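Local coordinates for protein Alpha/beta hydrolase (Pseudomonas aeruginosa PAO1, PDB 4R1D) that probably acts as a lipase effector of the H2 type VI secretion system, binds a calcium ion and forms a complex with the protein Tli4, at residues I301-L306 with H535-N540; L459-D462 with T466-S469. All coordinates share one frame; numbering follows the deposited sequence.

Contact 1: I301-L306 with H535-N540; sequences IAQVVL and HQESYN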
ATOM      1  N   ILE A 301      -1.376 -18.833  -5.742  1.00 33.10           N
ATOM      2  CA  ILE A 301       0.076 -18.824  -5.874  1.00 36.67           C
ATOM      3  C   ILE A 301       0.736 -17.489  -5.496  1.00 30.76           C
ATOM      4  O   ILE A 301       1.957 -17.418  -5.355  1.00 29.92           O
ATOM      5  CB  ILE A 301       0.494 -19.179  -7.307  1.00 38.80           C
ATOM      6  CG1 ILE A 301      -0.140 -18.196  -8.298  1.00 36.43           C
ATOM      7  CG2 ILE A 301       0.096 -20.607  -7.635  1.00 45.09           C
ATOM      8  CD1 ILE A 301       0.145 -18.508  -9.756  1.00 46.55           C
ATOM      9  N   ALA A 302      -0.055 -16.430  -5.351  1.00 26.41           N
ATOM     10  CA  ALA A 302       0.513 -15.100  -5.121  1.00 21.86           C
ATOM     11  C   ALA A 302       1.112 -14.935  -3.719  1.00 21.06           C
ATOM     12  O   ALA A 302       0.487 -15.299  -2.712  1.00 21.39           O
ATOM     13  CB  ALA A 302      -0.527 -14.021  -5.384  1.00 21.67           C
ATOM     14  N   GLN A 303       2.319 -14.374  -3.659  1.00 21.17           N
ATOM     15  CA  GLN A 303       2.974 -14.098  -2.381  1.00 20.57           C
ATOM     16  C   GLN A 303       2.345 -12.917  -1.671  1.00 19.80           C
ATOM     17  O   GLN A 303       2.318 -12.862  -0.436  1.00 20.24           O
ATOM     18  CB  GLN A 303       4.447 -13.754  -2.584  1.00 21.90           C
ATOM     19  CG  GLN A 303       5.281 -14.815  -3.212  1.00 27.68           C
ATOM     20  CD  GLN A 303       6.741 -14.480  -3.079  1.00 37.39           C
ATOM     21  OE1 GLN A 303       7.228 -14.233  -1.972  1.00 34.56           O
ATOM     22  NE2 GLN A 303       7.443 -14.426  -4.203  1.00 34.00           N
ATOM     23  N   VAL A 304       1.897 -11.934  -2.450  1.00 19.46           N
ATOM     24  CA  VAL A 304       1.325 -10.730  -1.875  1.00 16.83           C
ATOM     25  C   VAL A 304      -0.044 -10.487  -2.482  1.00 22.08           C
ATOM     26  O   VAL A 304      -0.183 -10.439  -3.706  1.00 18.14           O
ATOM     27  CB  VAL A 304       2.235  -9.532  -2.109  1.00 18.65           C
ATOM     28  CG1 VAL A 304       1.761  -8.359  -1.301  1.00 28.43           C
ATOM     29  CG2 VAL A 304       3.660  -9.898  -1.715  1.00 24.16           C
ATOM     30  N   VAL A 305      -1.051 -10.351  -1.623  1.00 17.56           N
ATOM     31  CA  VAL A 305      -2.435 -10.316  -2.074  1.00 15.55           C
ATOM     32  C   VAL A 305      -3.251  -9.287  -1.306  1.00 18.57           C
ATOM     33  O   VAL A 305      -2.902  -8.938  -0.188  1.00 15.08           O
ATOM     34  CB  VAL A 305      -3.102 -11.703  -1.918  1.00 15.22           C
ATOM     35  CG1 VAL A 305      -2.321 -12.767  -2.687  1.00 20.42           C
ATOM     36  CG2 VAL A 305      -3.221 -12.088  -0.446  1.00 17.80           C
ATOM     37  N   LEU A 306      -4.338  -8.809  -1.909  1.00 13.51           N
ATOM     38  CA  LEU A 306      -5.284  -7.952  -1.203  1.00 15.75           C
ATOM     39  C   LEU A 306      -6.659  -8.611  -1.088  1.00 16.53           C
ATOM     40  O   LEU A 306      -7.640  -7.963  -0.741  1.00 19.37           O
ATOM     41  CB  LEU A 306      -5.400  -6.591  -1.888  1.00 17.95           C
ATOM     42  CG  LEU A 306      -4.126  -5.750  -1.882  1.00 20.18           C
ATOM     43  CD1 LEU A 306      -4.302  -4.470  -2.684  1.00 20.51           C
ATOM     44  CD2 LEU A 306      -3.754  -5.416  -0.435  1.00 17.53           C
ATOM     45  N   HIS A 535       7.654 -11.321 -11.679  1.00 15.13           N
ATOM     46  CA  HIS A 535       7.645  -9.924 -11.247  1.00 18.19           C
ATOM     47  C   HIS A 535       8.186  -9.674  -9.834  1.00 15.77           C
ATOM     48  O   HIS A 535       9.095  -8.869  -9.634  1.00 14.50           O
ATOM     49  CB  HIS A 535       6.219  -9.366 -11.351  1.00 14.17           C
ATOM     50  CG  HIS A 535       6.115  -7.895 -11.096  1.00 14.60           C
ATOM     51  ND1 HIS A 535       6.424  -6.953 -12.053  1.00 12.37           N
ATOM     52  CD2 HIS A 535       5.715  -7.200 -10.000  1.00 13.23           C
ATOM     53  CE1 HIS A 535       6.234  -5.742 -11.558  1.00 13.18           C
ATOM     54  NE2 HIS A 535       5.800  -5.863 -10.314  1.00 15.57           N
ATOM     55  N   GLN A 536       7.602 -10.351  -8.856  1.00 13.46           N
ATOM     56  CA  GLN A 536       7.856 -10.042  -7.466  1.00 18.93           C
ATOM     57  C   GLN A 536       9.311 -10.285  -7.126  1.00 16.51           C
ATOM     58  O   GLN A 536       9.908  -9.540  -6.345  1.00 18.79           O
ATOM     59  CB  GLN A 536       7.001 -10.919  -6.569  1.00 21.82           C
ATOM     60  CG  GLN A 536       7.261 -10.661  -5.105  1.00 28.88           C
ATOM     61  CD  GLN A 536       6.763  -9.302  -4.694  1.00 27.76           C
ATOM     62  OE1 GLN A 536       7.530  -8.335  -4.608  1.00 29.28           O
ATOM     63  NE2 GLN A 536       5.459  -9.212  -4.443  1.00 31.61           N
ATOM     64  N   GLU A 537       9.875 -11.323  -7.732  1.00 18.94           N
ATOM     65  CA  GLU A 537      11.234 -11.743  -7.427  1.00 22.95           C
ATOM     66  C   GLU A 537      12.238 -11.314  -8.496  1.00 19.52           C
ATOM     67  O   GLU A 537      13.341 -11.834  -8.536  1.00 16.71           O
ATOM     68  CB  GLU A 537      11.289 -13.269  -7.285  1.00 27.98           C
ATOM     69  CG  GLU A 537      10.419 -13.830  -6.175  1.00 31.54           C
ATOM     70  CD  GLU A 537      10.868 -13.373  -4.806  1.00 32.58           C
ATOM     71  OE1 GLU A 537      12.090 -13.279  -4.590  1.00 34.53           O
ATOM     72  OE2 GLU A 537      10.010 -13.094  -3.942  1.00 33.86           O
ATOM     73  N   SER A 538      11.860 -10.383  -9.367  1.00 13.87           N
ATOM     74  CA  SER A 538      12.716 -10.047 -10.518  1.00 15.67           C
ATOM     75  C   SER A 538      14.159  -9.679 -10.138  1.00 13.03           C
ATOM     76  O   SER A 538      15.108 -10.050 -10.839  1.00 15.21           O
ATOM     77  CB  SER A 538      12.068  -8.968 -11.413  1.00 15.29           C
ATOM     78  OG  SER A 538      11.945  -7.708 -10.759  1.00 14.64           O
ATOM     79  N   TYR A 539      14.339  -8.957  -9.036  1.00 14.42           N
ATOM     80  CA  TYR A 539      15.675  -8.492  -8.681  1.00 12.13           C
ATOM     81  C   TYR A 539      16.528  -9.599  -8.090  1.00 13.85           C
ATOM     82  O   TYR A 539      17.694  -9.387  -7.768  1.00 14.67           O
ATOM     83  CB  TYR A 539      15.630  -7.275  -7.749  1.00 12.26           C
ATOM     84  CG  TYR A 539      15.662  -5.968  -8.500  1.00 13.40           C
ATOM     85  CD1 TYR A 539      16.666  -5.710  -9.448  1.00 14.15           C
ATOM     86  CD2 TYR A 539      14.697  -4.999  -8.288  1.00 13.31           C
ATOM     87  CE1 TYR A 539      16.708  -4.525 -10.132  1.00 13.83           C
ATOM     88  CE2 TYR A 539      14.724  -3.798  -8.989  1.00 11.50           C
ATOM     89  CZ  TYR A 539      15.736  -3.571  -9.911  1.00 12.63           C
ATOM     90  OH  TYR A 539      15.772  -2.384 -10.597  1.00 14.17           O
ATOM     91  N   ASN A 540      15.934 -10.777  -7.935  1.00 13.22           N
ATOM     92  CA  ASN A 540      16.719 -11.959  -7.571  1.00 14.77           C
ATOM     93  C   ASN A 540      17.213 -12.767  -8.787  1.00 16.87           C
ATOM     94  O   ASN A 540      17.836 -13.825  -8.636  1.00 16.47           O
ATOM     95  CB  ASN A 540      15.934 -12.833  -6.592  1.00 13.04           C
ATOM     96  CG  ASN A 540      15.750 -12.154  -5.245  1.00 13.39           C
ATOM     97  OD1 ASN A 540      14.641 -12.094  -4.704  1.00 18.77           O
ATOM     98  ND2 ASN A 540      16.837 -11.627  -4.710  1.00 11.93           N
TER
HETATM   99  O   HOH W   1       3.252 -11.299  -5.315  1.00 34.34           O

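Contact 2: L459-D462 with T466-S469; sequences LNDD and TYNS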
ATOM      1  N   LEU A 459     -28.346 -11.126 -12.687  1.00 42.41           N
ATOM      2  CA  LEU A 459     -27.387 -12.207 -12.465  1.00 35.50           C
ATOM      3  C   LEU A 459     -26.094 -11.717 -11.824  1.00 34.60           C
ATOM      4  O   LEU A 459     -25.568 -10.661 -12.182  1.00 31.38           O
ATOM      5  CB  LEU A 459     -27.070 -12.931 -13.776  1.00 30.26           C
ATOM      6  CG  LEU A 459     -28.279 -13.538 -14.487  1.00 38.66           C
ATOM      7  CD1 LEU A 459     -27.833 -14.380 -15.671  1.00 35.10           C
ATOM      8  CD2 LEU A 459     -29.111 -14.362 -13.515  1.00 39.37           C
ATOM      9  N   ASN A 460     -25.587 -12.497 -10.878  1.00 25.06           N
ATOM     10  CA  ASN A 460     -24.331 -12.175 -10.222  1.00 24.53           C
ATOM     11  C   ASN A 460     -23.297 -13.278 -10.442  1.00 23.72           C
ATOM     12  O   ASN A 460     -23.642 -14.440 -10.643  1.00 23.95           O
ATOM     13  CB  ASN A 460     -24.563 -11.950  -8.728  1.00 29.08           C
ATOM     14  CG  ASN A 460     -25.408 -10.713  -8.446  1.00 44.99           C
ATOM     15  OD1 ASN A 460     -25.544  -9.828  -9.295  1.00 41.96           O
ATOM     16  ND2 ASN A 460     -25.974 -10.645  -7.245  1.00 49.38           N
ATOM     17  N   ASP A 461     -22.021 -12.912 -10.432  1.00 19.44           N
ATOM     18  CA  ASP A 461     -20.979 -13.914 -10.569  1.00 18.49           C
ATOM     19  C   ASP A 461     -20.629 -14.485  -9.192  1.00 14.46           C
ATOM     20  O   ASP A 461     -21.266 -14.137  -8.192  1.00 20.82           O
ATOM     21  CB  ASP A 461     -19.762 -13.338 -11.302  1.00 17.75           C
ATOM     22  CG  ASP A 461     -19.028 -12.280 -10.492  1.00 16.25           C
ATOM     23  OD1 ASP A 461     -19.144 -12.279  -9.252  1.00 18.44           O
ATOM     24  OD2 ASP A 461     -18.314 -11.461 -11.100  1.00 20.09           O
ATOM     25  N   ASP A 462     -19.639 -15.365  -9.140  1.00 18.34           N
ATOM     26  CA  ASP A 462     -19.243 -15.978  -7.872  1.00 22.55           C
ATOM     27  C   ASP A 462     -18.057 -15.245  -7.244  1.00 21.19           C
ATOM     28  O   ASP A 462     -17.415 -15.757  -6.326  1.00 19.59           O
ATOM     29  CB  ASP A 462     -18.900 -17.454  -8.070  1.00 22.81           C
ATOM     30  CG  ASP A 462     -17.600 -17.657  -8.825  1.00 20.57           C
ATOM     31  OD1 ASP A 462     -17.107 -16.694  -9.461  1.00 22.61           O
ATOM     32  OD2 ASP A 462     -17.079 -18.786  -8.795  1.00 24.67           O
ATOM     33  N   THR A 466     -16.622 -16.576 -12.538  1.00 20.93           N
ATOM     34  CA  THR A 466     -17.694 -17.148 -13.358  1.00 22.41           C
ATOM     35  C   THR A 466     -19.111 -16.757 -12.954  1.00 21.57           C
ATOM     36  O   THR A 466     -19.413 -16.560 -11.771  1.00 20.10           O
ATOM     37  CB  THR A 466     -17.583 -18.695 -13.458  1.00 24.39           C
ATOM     38  OG1 THR A 466     -18.364 -19.164 -14.571  1.00 23.49           O
ATOM     39  CG2 THR A 466     -18.058 -19.361 -12.161  1.00 19.79           C
ATOM     40  N   TYR A 467     -19.967 -16.633 -13.970  1.00 21.24           N
ATOM     41  CA  TYR A 467     -21.401 -16.450 -13.795  1.00 21.91           C
ATOM     42  C   TYR A 467     -22.145 -17.797 -13.805  1.00 21.46           C
ATOM     43  O   TYR A 467     -23.338 -17.853 -13.528  1.00 23.30           O
ATOM     44  CB  TYR A 467     -21.957 -15.536 -14.896  1.00 19.49           C
ATOM     45  CG  TYR A 467     -21.661 -14.070 -14.665  1.00 19.35           C
ATOM     46  CD1 TYR A 467     -22.572 -13.257 -14.012  1.00 22.28           C
ATOM     47  CD2 TYR A 467     -20.466 -13.510 -15.081  1.00 19.68           C
ATOM     48  CE1 TYR A 467     -22.306 -11.918 -13.781  1.00 23.73           C
ATOM     49  CE2 TYR A 467     -20.191 -12.161 -14.865  1.00 16.38           C
ATOM     50  CZ  TYR A 467     -21.105 -11.379 -14.211  1.00 18.31           C
ATOM     51  OH  TYR A 467     -20.826 -10.050 -13.989  1.00 21.41           O
ATOM     52  N   ASN A 468     -21.445 -18.873 -14.147  1.00 23.48           N
ATOM     53  CA  ASN A 468     -22.044 -20.209 -14.070  1.00 27.78           C
ATOM     54  C   ASN A 468     -22.338 -20.554 -12.628  1.00 27.56           C
ATOM     55  O   ASN A 468     -21.533 -20.276 -11.741  1.00 24.87           O
ATOM     56  CB  ASN A 468     -21.115 -21.265 -14.661  1.00 24.79           C
ATOM     57  CG  ASN A 468     -20.960 -21.125 -16.151  1.00 26.00           C
ATOM     58  OD1 ASN A 468     -21.907 -20.780 -16.842  1.00 25.34           O
ATOM     59  ND2 ASN A 468     -19.765 -21.397 -16.654  1.00 24.82           N
ATOM     60  N   SER A 469     -23.496 -21.148 -12.388  1.00 22.04           N
ATOM     61  CA  SER A 469     -23.878 -21.522 -11.041  1.00 28.60           C
ATOM     62  C   SER A 469     -24.763 -22.754 -11.074  1.00 25.93           C
ATOM     63  O   SER A 469     -25.049 -23.297 -12.139  1.00 25.69           O
ATOM     64  CB  SER A 469     -24.626 -20.380 -10.360  1.00 29.21           C
ATOM     65  OG  SER A 469     -25.860 -20.134 -11.015  1.00 31.28           O
TER
HETATM   66  O   HOH W   2     -22.896  -8.924 -12.270  1.00 27.03           O
HETATM   67  O   HOH W   3     -24.943 -15.958 -12.587  1.00 28.61           O

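Contact 1: I301-L306 with H535-N540
The end of the Gln-303 side chain overlaps the carboxylate of Glu-537, its amide nitrogen NE2 giving a hydrogen bond to Glu-537 OE2 at 2.9 Å. The N-H points at the acceptor at 160° and the oxygen is met on its anti side, somewhat out of the carboxylate plane, while amide and carboxylate planes lie only 17° apart. Beyond CG the Gln-303 chain runs extended, whereas Glu-537 bends at its second torsion (chi2 -64°) to bring the carboxylate up to the amide. Beside this pair, Gln-536 NE2 comes within 3.3 Å of Val-304 CG2, the two side chains crossing at about a right angle. A water accepts from this NE2 and from Val-304 N, 3.2 Å from each, and so bridges the Gln-536 side chain to the backbone of Val-304. A type I turn from His-535 to Ser-538 sets the two reaching side chains, and Glu-534 accepts from both Gln-536 N and Glu-537 N. His-535 itself bonds to Ser-256 and Asp-497, consistent with a Ser-His-Asp catalytic triad. Helix 141-155 packs on Gln-536 and Glu-537, Trp-72 of strand 70-72 touches Val-304, and Tyr-539 lies against strand 250-255 just ahead of helix 542-556.

Contact 2: L459-D462 with T466-S469
The chain doubles back so that the CA atoms of Asp-461 and Tyr-467 come within 4.1 Å of each other, and one backbone bond, Asp-462 N to Thr-466 O at 2.9 Å, closes the loop. The Asp-462 side chain adds a second closure: its OD1 accepts from Thr-466 N at 3.1 Å, the donor sitting above the carboxylate plane, and accepts from Asn-464 N as well. With CG between the backbone N and the carbonyl carbon (chi1 71°), the carboxylate folds over the turn, and its OD2 touches Thr-466 CG2. Tyr-467 lays one ring face under Asp-461 CB, a CH-pi contact with CB 3.6 Å from the ring centroid and 4° off the normal. Leu-459 O lies at the ring edge, where a water joins it to Tyr-467 OH; a second water spans Asn-460 O and Tyr-467 O, at 2.8 Å and 2.7 Å. Asp-461 OD1 accepts from Glu-463 N and Gln-382 NE2, while OD2 forms a salt bridge with Arg-295. Thr-466 OG1, hydrogen-bonded to Thr-477, also accepts from Asn-468 N. Two successive Asx turns, at Asp-461 and Asp-462, followed by an ST turn at Thr-466, mark this as a tight surface loop pinned by side-chain oxygens.

Along the chain, contact 2 is nested inside the long loop that contact 1 closes: 301-306 comes first, then 459-462 and 466-469, and finally 535-540. Their centres are 29 Å apart and their nearest atoms about 14 Å, so they do not touch. Contact 1 lies about 10 Å from the centre of the molecule, where loops meet next to the parallel sheet and the presumed catalytic residues. Contact 2 is about 31 Å from that centre, in the loop that follows helix 450-453 and precedes strand 477-479 of the small mixed sheet. Helix 289-296 connects them: it leads toward 301-306, and its Arg-295 forms the salt bridge with Asp-461. Contact 1 thus joins two loops beside the central sheet, while contact 2 shapes an outlying surface loop.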